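Local coordinates for protein glutathione S-transferase (Pseudomonas fluorescens, PDB 3M3M) that binds glutathione and a sodium ion and probably catalyses the transfer of glutathione to electrophilic substrates, at residues Y4-D9 and P56-E61; C15-L20 and W67-I72; K19-L24 and Y157-I162. All coordinates share one frame; numbering follows the deposited sequence.

Overall arrangement
Contacts 1 and 2 build the thioredoxin-like N-terminal domain, and contact 3 joins it to the helical C-terminal domain. Helix 13-24 links all three. It packs on the sheet of contact 1, and its residues supply one side of contacts 2 and 3. The centres of contacts 1 and 2 lie about 9 Å apart, as do those of contacts 2 and 3. Contacts 1 and 3 are about 16 Å apart, centre to centre. Contact 2 holds glutathione and sodium directly. P56 of contact 1 touches the glutathione, and P56 CG packs 3.6 Å from S69 CB of contact 2. Contact 3 is further away: the I162 side chain is about 11 Å from glutathione at the nearest atoms.

Contact 1. Residues Y4-D9 and P56-E61; sequences YKVYGD and PVLELE
K5 and E59 form an antiparallel hydrogen-bonded pair. The bond from E59 N to K5 O is short, 2.7 Å, and straight, 179° at the hydrogen. The return bond from K5 N to E59 O is 3.0 Å. Y7 and V57 form the next hydrogen-bonded pair, with Y7 N 2.9 Å from V57 O and V57 N donating to Y7 O. Beside this backbone pairing lies a polar cluster. Y7 OH donates to E59 OE1 at 3.0 Å. It comes from above the carboxylate, whose plane is turned 42° from the ring. CB of E59 sits at the ring edge. K5 is fully extended, and its NZ donates to Y7 OH at 3.1 Å. A water accepts from K5 NZ and donates to E59 OE2, 2.6 Å away. The two opposite charges are thus joined through a hydroxyl and a water. K49 adds a salt bridge to E59 OE1. A phenylalanine in place of Y7 would probably break up this cluster, leaving K5 NZ without its hydroxyl acceptor and E59 OE1 without one of its donors.

The other face of the sheet is mainly apolar. L58 CD1 lies 3.8 Å from Y4 CB and also touches V6 CG2. L60 CD2 meets the edge of the Y4 ring at 3.9 Å. Helices 13-24 and 69-77 pack on this face. P56 follows a cis peptide bond, as in other thioredoxin-like domains, and touches glutathione. The chemistry differs by face: a polar cluster of K5, Y7 and E59 on one, where V57 also packs on Y7, and mainly hydrocarbon around V6 and L58 on the other.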
loop_
_atom_site.group_PDB
_atom_site.type_symbol
_atom_site.label_atom_id
_atom_site.label_comp_id
_atom_site.label_asym_id
_atom_site.label_seq_id
_atom_site.Cartn_x
_atom_site.Cartn_y
_atom_site.Cartn_z
ATOM N N TYR A 4 5.740 -13.528 -13.211
ATOM C CA TYR A 4 4.677 -12.624 -12.751
ATOM C C TYR A 4 4.614 -11.421 -13.661
ATOM O O TYR A 4 5.657 -10.943 -14.135
ATOM C CB TYR A 4 4.963 -12.171 -11.294
ATOM C CG TYR A 4 4.963 -13.310 -10.265
ATOM C CD1 TYR A 4 3.810 -14.045 -10.022
ATOM C CD2 TYR A 4 6.145 -13.715 -9.664
ATOM C CE1 TYR A 4 3.813 -15.134 -9.094
ATOM C CE2 TYR A 4 6.164 -14.757 -8.751
ATOM C CZ TYR A 4 4.957 -15.431 -8.446
ATOM O OH TYR A 4 4.995 -16.511 -7.595
ATOM N N LYS A 5 3.395 -10.927 -13.939
ATOM C CA LYS A 5 3.249 -9.697 -14.666
ATOM C C LYS A 5 2.316 -8.816 -13.812
ATOM O O LYS A 5 1.275 -9.308 -13.393
ATOM C CB LYS A 5 2.621 -9.940 -16.055
ATOM C CG LYS A 5 2.383 -8.651 -16.852
ATOM C CD LYS A 5 1.897 -9.026 -18.276
ATOM C CE LYS A 5 1.701 -7.804 -19.135
ATOM N NZ LYS A 5 1.131 -8.224 -20.507
ATOM N N VAL A 6 2.761 -7.601 -13.531
ATOM C CA VAL A 6 1.932 -6.644 -12.733
ATOM C C VAL A 6 1.446 -5.611 -13.664
ATOM O O VAL A 6 2.235 -4.995 -14.390
ATOM C CB VAL A 6 2.818 -5.940 -11.634
ATOM C CG1 VAL A 6 1.958 -4.901 -10.874
ATOM C CG2 VAL A 6 3.508 -7.006 -10.653
ATOM N N TYR A 7 0.133 -5.353 -13.626
ATOM C CA TYR A 7 -0.403 -4.190 -14.238
ATOM C C TYR A 7 -0.485 -3.107 -13.182
ATOM O O TYR A 7 -1.160 -3.300 -12.153
ATOM C CB TYR A 7 -1.816 -4.509 -14.745
ATOM C CG TYR A 7 -1.767 -5.507 -15.874
ATOM C CD1 TYR A 7 -1.785 -5.097 -17.223
ATOM C CD2 TYR A 7 -1.729 -6.895 -15.584
ATOM C CE1 TYR A 7 -1.672 -6.004 -18.273
ATOM C CE2 TYR A 7 -1.635 -7.845 -16.651
ATOM C CZ TYR A 7 -1.620 -7.386 -17.963
ATOM O OH TYR A 7 -1.565 -8.330 -19.015
ATOM N N GLY A 8 0.138 -1.943 -13.414
ATOM C CA GLY A 8 0.277 -1.011 -12.289
ATOM C C GLY A 8 0.765 0.359 -12.725
ATOM O O GLY A 8 1.106 0.575 -13.920
ATOM N N ASP A 9 0.827 1.270 -11.746
ATOM C CA ASP A 9 1.391 2.597 -11.882
ATOM C C ASP A 9 2.343 2.721 -10.703
ATOM O O ASP A 9 1.946 2.640 -9.563
ATOM C CB ASP A 9 0.276 3.592 -11.856
ATOM C CG ASP A 9 0.755 5.110 -11.846
ATOM O OD1 ASP A 9 1.957 5.413 -11.710
ATOM O OD2 ASP A 9 -0.182 5.971 -12.072
ATOM N N PRO A 56 -3.561 -2.455 -8.448
ATOM C CA PRO A 56 -2.757 -3.410 -9.263
ATOM C C PRO A 56 -3.561 -4.690 -9.584
ATOM O O PRO A 56 -4.581 -5.040 -8.909
ATOM C CB PRO A 56 -1.570 -3.697 -8.343
ATOM C CG PRO A 56 -2.257 -3.668 -6.945
ATOM C CD PRO A 56 -3.105 -2.381 -7.049
ATOM N N VAL A 57 -3.113 -5.348 -10.660
ATOM C CA VAL A 57 -3.485 -6.716 -11.008
ATOM C C VAL A 57 -2.200 -7.519 -11.143
ATOM O O VAL A 57 -1.203 -7.020 -11.687
ATOM C CB VAL A 57 -4.195 -6.720 -12.353
ATOM C CG1 VAL A 57 -4.584 -8.256 -12.691
ATOM C CG2 VAL A 57 -5.500 -5.895 -12.253
ATOM N N LEU A 58 -2.199 -8.757 -10.642
ATOM C CA LEU A 58 -1.045 -9.672 -10.783
ATOM C C LEU A 58 -1.546 -10.772 -11.700
ATOM O O LEU A 58 -2.556 -11.442 -11.429
ATOM C CB LEU A 58 -0.626 -10.274 -9.448
ATOM C CG LEU A 58 0.492 -11.326 -9.554
ATOM C CD1 LEU A 58 1.738 -10.620 -9.959
ATOM C CD2 LEU A 58 0.790 -12.037 -8.238
ATOM N N GLU A 59 -0.843 -10.934 -12.823
ATOM C CA GLU A 59 -1.226 -11.985 -13.765
ATOM C C GLU A 59 -0.168 -13.088 -13.728
ATOM O O GLU A 59 1.034 -12.818 -13.803
ATOM C CB GLU A 59 -1.308 -11.393 -15.182
ATOM C CG GLU A 59 -1.567 -12.504 -16.258
ATOM C CD GLU A 59 -1.584 -11.841 -17.643
ATOM O OE1 GLU A 59 -2.351 -10.936 -17.834
ATOM O OE2 GLU A 59 -0.836 -12.248 -18.546
ATOM N N LEU A 60 -0.622 -14.321 -13.530
ATOM C CA LEU A 60 0.253 -15.504 -13.422
ATOM C C LEU A 60 0.476 -16.115 -14.802
ATOM O O LEU A 60 -0.183 -15.768 -15.782
ATOM C CB LEU A 60 -0.393 -16.570 -12.491
ATOM C CG LEU A 60 -0.955 -15.968 -11.150
ATOM C CD1 LEU A 60 -1.657 -17.078 -10.333
ATOM C CD2 LEU A 60 0.140 -15.245 -10.283
ATOM N N GLU A 61 1.397 -17.076 -14.845
ATOM C CA GLU A 61 1.809 -17.660 -16.128
ATOM C C GLU A 61 0.682 -18.306 -16.909
ATOM O O GLU A 61 0.667 -18.227 -18.136
ATOM C CB GLU A 61 2.945 -18.649 -15.823
ATOM C CG GLU A 61 3.880 -18.949 -16.971
ATOM C CD GLU A 61 5.131 -19.767 -16.501
ATOM O OE1 GLU A 61 5.583 -19.599 -15.330
ATOM O OE2 GLU A 61 5.653 -20.583 -17.302
HETATM O O HOH W 1 -0.457 -10.828 -20.711
#

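Contact 2. Residues C15-L20 and W67-I72; sequences CYKIKL and WESNAI. With NA (sodium ion), chain C; GSH (glutathione), chain B.
Part of the glutathione pocket of the thioredoxin-like N-terminal domain lies here, where K17 of helix 13-24 meets S69 and N70 at the start of helix 69-77. K17 is extended beyond CG, which carries NZ to two acceptors. One is S69 OG at 3.1 Å. The other is N70 OD1 at 3.2 Å, with NZ 38° out of the carbonyl plane. E100 completes this group: it forms a salt bridge with K17 NZ and accepts from N70 ND2. K17 is thus second shell to the ligand and probably helps to position S69.

S69 grips the carboxylate of the gamma-glutamyl end of glutathione with two bonds. S69 OG donates to glutathione O12 at 2.7 Å, and S69 N donates to O11 at 2.8 Å. The second bond is nearly straight, 169° at the hydrogen. The carboxylate thus sits at a helix N-terminus, which would probably favour its negative charge. E68 is the N-cap residue. Its OE1 accepts from the glutathione amine N1 at 2.7 Å and also binds the sodium ion. Glutathione O12 is a second ligand of that ion, and N70 lies beside the ion as part of its site. K54 NZ and I55 N hold the glutathione elsewhere.

Below this polar layer the two helices meet through hydrocarbon. The I18 and I72 side chains cross at about a right angle, with I18 CD1 3.6 Å from I72 CG2.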
loop_
_atom_site.group_PDB
_atom_site.type_symbol
_atom_site.label_atom_id
_atom_site.label_comp_id
_atom_site.label_asym_id
_atom_site.label_seq_id
_atom_site.Cartn_x
_atom_site.Cartn_y
_atom_site.Cartn_z
ATOM N N CYS A 15 -0.041 -0.065 -5.866
ATOM C CA CYS A 15 0.872 -0.796 -6.751
ATOM C C CYS A 15 2.300 -0.882 -6.178
ATOM O O CYS A 15 2.995 -1.915 -6.376
ATOM C CB CYS A 15 0.923 -0.052 -8.114
ATOM S SG CYS A 15 -0.685 -0.111 -8.973
ATOM N N TYR A 16 2.759 0.189 -5.491
ATOM C CA TYR A 16 4.033 0.130 -4.803
ATOM C C TYR A 16 4.130 -1.048 -3.812
ATOM O O TYR A 16 5.172 -1.731 -3.691
ATOM C CB TYR A 16 4.278 1.454 -4.061
ATOM C CG TYR A 16 5.575 1.445 -3.252
ATOM C CD1 TYR A 16 6.787 0.830 -3.753
ATOM C CD2 TYR A 16 5.559 2.022 -1.963
ATOM C CE1 TYR A 16 7.975 0.841 -2.939
ATOM C CE2 TYR A 16 6.737 2.037 -1.145
ATOM C CZ TYR A 16 7.936 1.463 -1.691
ATOM O OH TYR A 16 9.067 1.431 -0.875
ATOM N N LYS A 17 3.022 -1.367 -3.095
ATOM C CA LYS A 17 3.033 -2.540 -2.253
ATOM C C LYS A 17 3.515 -3.778 -2.981
ATOM O O LYS A 17 4.294 -4.553 -2.382
ATOM C CB LYS A 17 1.574 -2.914 -1.812
ATOM C CG LYS A 17 0.924 -1.879 -0.905
ATOM C CD LYS A 17 -0.581 -2.136 -0.842
ATOM C CE LYS A 17 -1.251 -1.027 -0.042
ATOM N NZ LYS A 17 -2.760 -1.241 0.060
ATOM N N ILE A 18 3.112 -3.953 -4.250
ATOM C CA ILE A 18 3.444 -5.165 -5.007
ATOM C C ILE A 18 4.902 -5.074 -5.548
ATOM O O ILE A 18 5.659 -6.074 -5.480
ATOM C CB ILE A 18 2.447 -5.360 -6.129
ATOM C CG1 ILE A 18 0.969 -5.290 -5.575
ATOM C CG2 ILE A 18 2.683 -6.722 -6.779
ATOM C CD1 ILE A 18 0.727 -6.098 -4.263
ATOM N N LYS A 19 5.296 -3.903 -6.006
ATOM C CA LYS A 19 6.746 -3.708 -6.407
ATOM C C LYS A 19 7.620 -4.075 -5.197
ATOM O O LYS A 19 8.622 -4.812 -5.311
ATOM C CB LYS A 19 6.980 -2.232 -6.801
ATOM C CG LYS A 19 8.489 -2.012 -7.179
ATOM C CD LYS A 19 8.807 -0.510 -7.286
ATOM C CE LYS A 19 10.363 -0.347 -7.546
ATOM N NZ LYS A 19 10.676 1.136 -7.755
ATOM N N LEU A 20 7.291 -3.481 -4.041
ATOM C CA LEU A 20 8.121 -3.769 -2.840
ATOM C C LEU A 20 8.145 -5.258 -2.473
ATOM O O LEU A 20 9.221 -5.859 -2.267
ATOM C CB LEU A 20 7.530 -2.965 -1.639
ATOM C CG LEU A 20 8.316 -3.090 -0.302
ATOM C CD1 LEU A 20 9.951 -2.893 -0.481
ATOM C CD2 LEU A 20 7.732 -1.993 0.666
ATOM N N TRP A 67 -6.496 -9.722 -8.132
ATOM C CA TRP A 67 -6.532 -8.310 -7.879
ATOM C C TRP A 67 -6.823 -8.086 -6.363
ATOM O O TRP A 67 -6.968 -9.081 -5.625
ATOM C CB TRP A 67 -7.559 -7.608 -8.821
ATOM C CG TRP A 67 -8.874 -8.328 -9.031
ATOM C CD1 TRP A 67 -9.185 -9.273 -10.017
ATOM C CD2 TRP A 67 -10.117 -8.047 -8.362
ATOM N NE1 TRP A 67 -10.530 -9.631 -9.926
ATOM C CE2 TRP A 67 -11.100 -8.907 -8.921
ATOM C CE3 TRP A 67 -10.499 -7.127 -7.360
ATOM C CZ2 TRP A 67 -12.430 -8.879 -8.506
ATOM C CZ3 TRP A 67 -11.831 -7.132 -6.902
ATOM C CH2 TRP A 67 -12.754 -8.039 -7.449
ATOM N N GLU A 68 -6.855 -6.809 -5.977
ATOM C CA GLU A 68 -6.736 -6.287 -4.628
ATOM C C GLU A 68 -5.277 -6.413 -4.151
ATOM O O GLU A 68 -4.828 -7.421 -3.922
ATOM C CB GLU A 68 -7.707 -6.946 -3.673
ATOM C CG GLU A 68 -9.152 -6.539 -3.917
ATOM C CD GLU A 68 -9.428 -5.077 -3.691
ATOM O OE1 GLU A 68 -8.911 -4.531 -2.758
ATOM O OE2 GLU A 68 -10.235 -4.593 -4.417
ATOM N N SER A 69 -4.635 -5.275 -3.998
ATOM C CA SER A 69 -3.239 -5.233 -3.590
ATOM C C SER A 69 -3.020 -6.024 -2.331
ATOM O O SER A 69 -2.025 -6.742 -2.254
ATOM C CB SER A 69 -2.775 -3.755 -3.342
ATOM O OG SER A 69 -3.508 -3.115 -2.301
ATOM N N ASN A 70 -3.914 -5.916 -1.357
ATOM C CA ASN A 70 -3.639 -6.648 -0.101
ATOM C C ASN A 70 -3.825 -8.177 -0.250
ATOM O O ASN A 70 -3.168 -8.937 0.472
ATOM C CB ASN A 70 -4.464 -6.125 1.058
ATOM C CG ASN A 70 -3.990 -4.758 1.548
ATOM O OD1 ASN A 70 -2.975 -4.233 1.117
ATOM N ND2 ASN A 70 -4.787 -4.143 2.413
ATOM N N ALA A 71 -4.679 -8.599 -1.220
ATOM C CA ALA A 71 -4.820 -10.084 -1.452
ATOM C C ALA A 71 -3.593 -10.563 -2.221
ATOM O O ALA A 71 -3.043 -11.597 -1.897
ATOM C CB ALA A 71 -6.094 -10.369 -2.284
ATOM N N ILE A 72 -3.125 -9.719 -3.114
ATOM C CA ILE A 72 -1.855 -10.064 -3.825
ATOM C C ILE A 72 -0.681 -10.184 -2.844
ATOM O O ILE A 72 0.114 -11.146 -2.940
ATOM C CB ILE A 72 -1.561 -9.030 -4.966
ATOM C CG1 ILE A 72 -2.674 -9.088 -6.048
ATOM C CG2 ILE A 72 -0.113 -9.353 -5.555
ATOM C CD1 ILE A 72 -2.658 -7.750 -6.872
HETATM NA NA NA C . -6.486 -4.481 -1.198
HETATM N N1 GSH B . -8.812 -1.858 -2.895
HETATM C CA1 GSH B . -7.914 -1.761 -4.113
HETATM C C1 GSH B . -6.513 -2.316 -3.841
HETATM O O11 GSH B . -5.919 -2.890 -4.799
HETATM O O12 GSH B . -6.003 -2.122 -2.703
HETATM C CB1 GSH B . -7.867 -0.240 -4.469
HETATM C CG1 GSH B . -6.976 -0.116 -5.665
HETATM C CD1 GSH B . -7.132 1.274 -6.316
HETATM O OE1 GSH B . -7.987 2.227 -5.773
HETATM N N2 GSH B . -6.431 1.598 -7.444
HETATM C CA2 GSH B . -6.575 2.923 -8.043
HETATM C C2 GSH B . -7.241 2.728 -9.335
HETATM O O2 GSH B . -6.896 1.666 -10.054
HETATM C CB2 GSH B . -5.139 3.477 -8.237
HETATM S SG2 GSH B . -4.284 3.718 -6.574
HETATM N N3 GSH B . -8.169 3.578 -9.747
HETATM C CA3 GSH B . -8.735 3.373 -11.091
HETATM C C3 GSH B . -10.229 3.634 -11.155
HETATM O O31 GSH B . -10.788 3.879 -12.267
HETATM O O32 GSH B . -10.899 3.561 -10.112
#

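Contact 3. Residues K19-L24 and Y157-I162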
loop_
_atom_site.group_PDB
_atom_site.type_symbol
_atom_site.label_atom_id
_atom_site.label_comp_id
_atom_site.label_asym_id
_atom_site.label_seq_id
_atom_site.Cartn_x
_atom_site.Cartn_y
_atom_site.Cartn_z
ATOM N N LYS A 19 5.296 -3.903 -6.006
ATOM C CA LYS A 19 6.746 -3.708 -6.407
ATOM C C LYS A 19 7.620 -4.075 -5.197
ATOM O O LYS A 19 8.622 -4.812 -5.311
ATOM C CB LYS A 19 6.980 -2.232 -6.801
ATOM C CG LYS A 19 8.489 -2.012 -7.179
ATOM C CD LYS A 19 8.807 -0.510 -7.286
ATOM C CE LYS A 19 10.363 -0.347 -7.546
ATOM N NZ LYS A 19 10.676 1.136 -7.755
ATOM N N LEU A 20 7.291 -3.481 -4.041
ATOM C CA LEU A 20 8.121 -3.769 -2.840
ATOM C C LEU A 20 8.145 -5.258 -2.473
ATOM O O LEU A 20 9.221 -5.859 -2.267
ATOM C CB LEU A 20 7.530 -2.965 -1.639
ATOM C CG LEU A 20 8.316 -3.090 -0.302
ATOM C CD1 LEU A 20 9.951 -2.893 -0.481
ATOM C CD2 LEU A 20 7.732 -1.993 0.666
HETATM N N MSE A 21 6.945 -5.874 -2.438
HETATM C CA MSE A 21 6.904 -7.332 -2.101
HETATM C C MSE A 21 7.688 -8.233 -3.083
HETATM O O MSE A 21 8.462 -9.093 -2.629
HETATM C CB MSE A 21 5.456 -7.758 -2.077
HETATM C CG MSE A 21 5.186 -9.233 -1.741
HETATM SE SE MSE A 21 5.286 -9.496 0.240
HETATM C CE MSE A 21 7.233 -9.647 0.559
ATOM N N LEU A 22 7.536 -7.978 -4.382
ATOM C CA LEU A 22 8.278 -8.755 -5.364
ATOM C C LEU A 22 9.800 -8.624 -5.157
ATOM O O LEU A 22 10.546 -9.662 -5.218
ATOM C CB LEU A 22 7.839 -8.381 -6.803
ATOM C CG LEU A 22 6.387 -8.828 -7.140
ATOM C CD1 LEU A 22 5.976 -7.998 -8.361
ATOM C CD2 LEU A 22 6.390 -10.340 -7.432
ATOM N N ASN A 23 10.266 -7.397 -4.950
ATOM C CA ASN A 23 11.731 -7.192 -4.719
ATOM C C ASN A 23 12.212 -7.781 -3.392
ATOM O O ASN A 23 13.273 -8.385 -3.327
ATOM C CB ASN A 23 12.115 -5.692 -4.863
ATOM C CG ASN A 23 12.100 -5.284 -6.314
ATOM O OD1 ASN A 23 13.146 -5.431 -7.002
ATOM N ND2 ASN A 23 10.955 -4.893 -6.841
ATOM N N LEU A 24 11.416 -7.660 -2.332
ATOM C CA LEU A 24 11.855 -8.183 -1.025
ATOM C C LEU A 24 12.025 -9.726 -1.161
ATOM O O LEU A 24 12.943 -10.265 -0.559
ATOM C CB LEU A 24 10.779 -7.951 0.056
ATOM C CG LEU A 24 10.805 -6.523 0.531
ATOM C CD1 LEU A 24 9.449 -6.301 1.377
ATOM C CD2 LEU A 24 12.096 -6.184 1.424
ATOM N N TYR A 157 8.676 -7.891 10.731
ATOM C CA TYR A 157 8.177 -7.184 9.538
ATOM C C TYR A 157 7.303 -8.106 8.765
ATOM O O TYR A 157 7.660 -9.294 8.504
ATOM C CB TYR A 157 9.461 -6.802 8.734
ATOM C CG TYR A 157 9.263 -6.006 7.481
ATOM C CD1 TYR A 157 8.215 -5.065 7.343
ATOM C CD2 TYR A 157 10.221 -6.090 6.457
ATOM C CE1 TYR A 157 8.102 -4.316 6.137
ATOM C CE2 TYR A 157 10.125 -5.351 5.261
ATOM C CZ TYR A 157 9.065 -4.443 5.150
ATOM O OH TYR A 157 8.965 -3.728 4.007
ATOM N N SER A 158 6.086 -7.593 8.376
ATOM C CA SER A 158 5.101 -8.476 7.691
ATOM C C SER A 158 4.391 -7.656 6.615
ATOM O O SER A 158 4.609 -6.429 6.469
ATOM C CB SER A 158 4.023 -8.919 8.711
ATOM O OG SER A 158 3.186 -7.825 9.090
ATOM N N ILE A 159 3.456 -8.320 5.915
ATOM C CA ILE A 159 2.715 -7.607 4.874
ATOM C C ILE A 159 1.744 -6.607 5.476
ATOM O O ILE A 159 1.212 -5.815 4.745
ATOM C CB ILE A 159 1.911 -8.619 3.948
ATOM C CG1 ILE A 159 0.982 -9.566 4.758
ATOM C CG2 ILE A 159 2.991 -9.481 3.182
ATOM C CD1 ILE A 159 0.212 -10.569 3.775
ATOM N N ALA A 160 1.512 -6.642 6.796
ATOM C CA ALA A 160 0.740 -5.482 7.373
ATOM C C ALA A 160 1.578 -4.213 7.301
ATOM O O ALA A 160 1.047 -3.151 6.993
ATOM C CB ALA A 160 0.394 -5.730 8.861
ATOM N N ASP A 161 2.864 -4.296 7.623
ATOM C CA ASP A 161 3.731 -3.080 7.518
ATOM C C ASP A 161 3.822 -2.644 6.072
ATOM O O ASP A 161 3.801 -1.470 5.807
ATOM C CB ASP A 161 5.141 -3.471 8.042
ATOM C CG ASP A 161 5.091 -3.975 9.507
ATOM O OD1 ASP A 161 4.761 -3.210 10.430
ATOM O OD2 ASP A 161 5.358 -5.163 9.700
ATOM N N ILE A 162 4.049 -3.594 5.155
ATOM C CA ILE A 162 4.165 -3.265 3.723
ATOM C C ILE A 162 2.844 -2.533 3.288
ATOM O O ILE A 162 2.885 -1.434 2.638
ATOM C CB ILE A 162 4.376 -4.469 2.895
ATOM C CG1 ILE A 162 5.802 -5.077 3.198
ATOM C CG2 ILE A 162 4.244 -4.091 1.372
ATOM C CD1 ILE A 162 5.976 -6.479 2.650
#
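The interface between the thioredoxin-like and helical domains of the transferase fold runs through this contact, where L24 and M21 of helix 13-24 meet I162 of helix 159-168. The helical side begins with an N-capping box, a known feature of the C-terminal domain in this family. S158 OG accepts from A160 N at 3.1 Å. D161 OD2 accepts from S158 N at 2.9 Å, using the lone pair anti to its other oxygen. D161 OD1 has donors of its own, L152 N and W187 NE1, so the buried carboxylate is bonded at both oxygens.

Across the interface the contact is apolar, with no hydrogen bond between the segments. L24 and I162 reach toward each other tip to tip, CD1 to CD1, at 3.7 Å. The outer chain of I162 is extended (chi2 166°), which brings its CD1 against both L24 and M21. M21 is a selenomethionine, bent at chi2 and chi3. Its SE lies 3.7 Å from I159 CG2 and 3.9 Å from I162 CD1. L73 and L76 of helix 69-77 also touch M21. L20 comes in on the other branch of I162, with CD2 4.1 Å from I162 CG2.

Y157, just before the cap, closes the group. L24 CD1 sits oblique to its ring, and the hydroxyl makes the nearest approach: Y157 OH is 3.7 Å from L24 CD1 and 4.0 Å from L20 CD2.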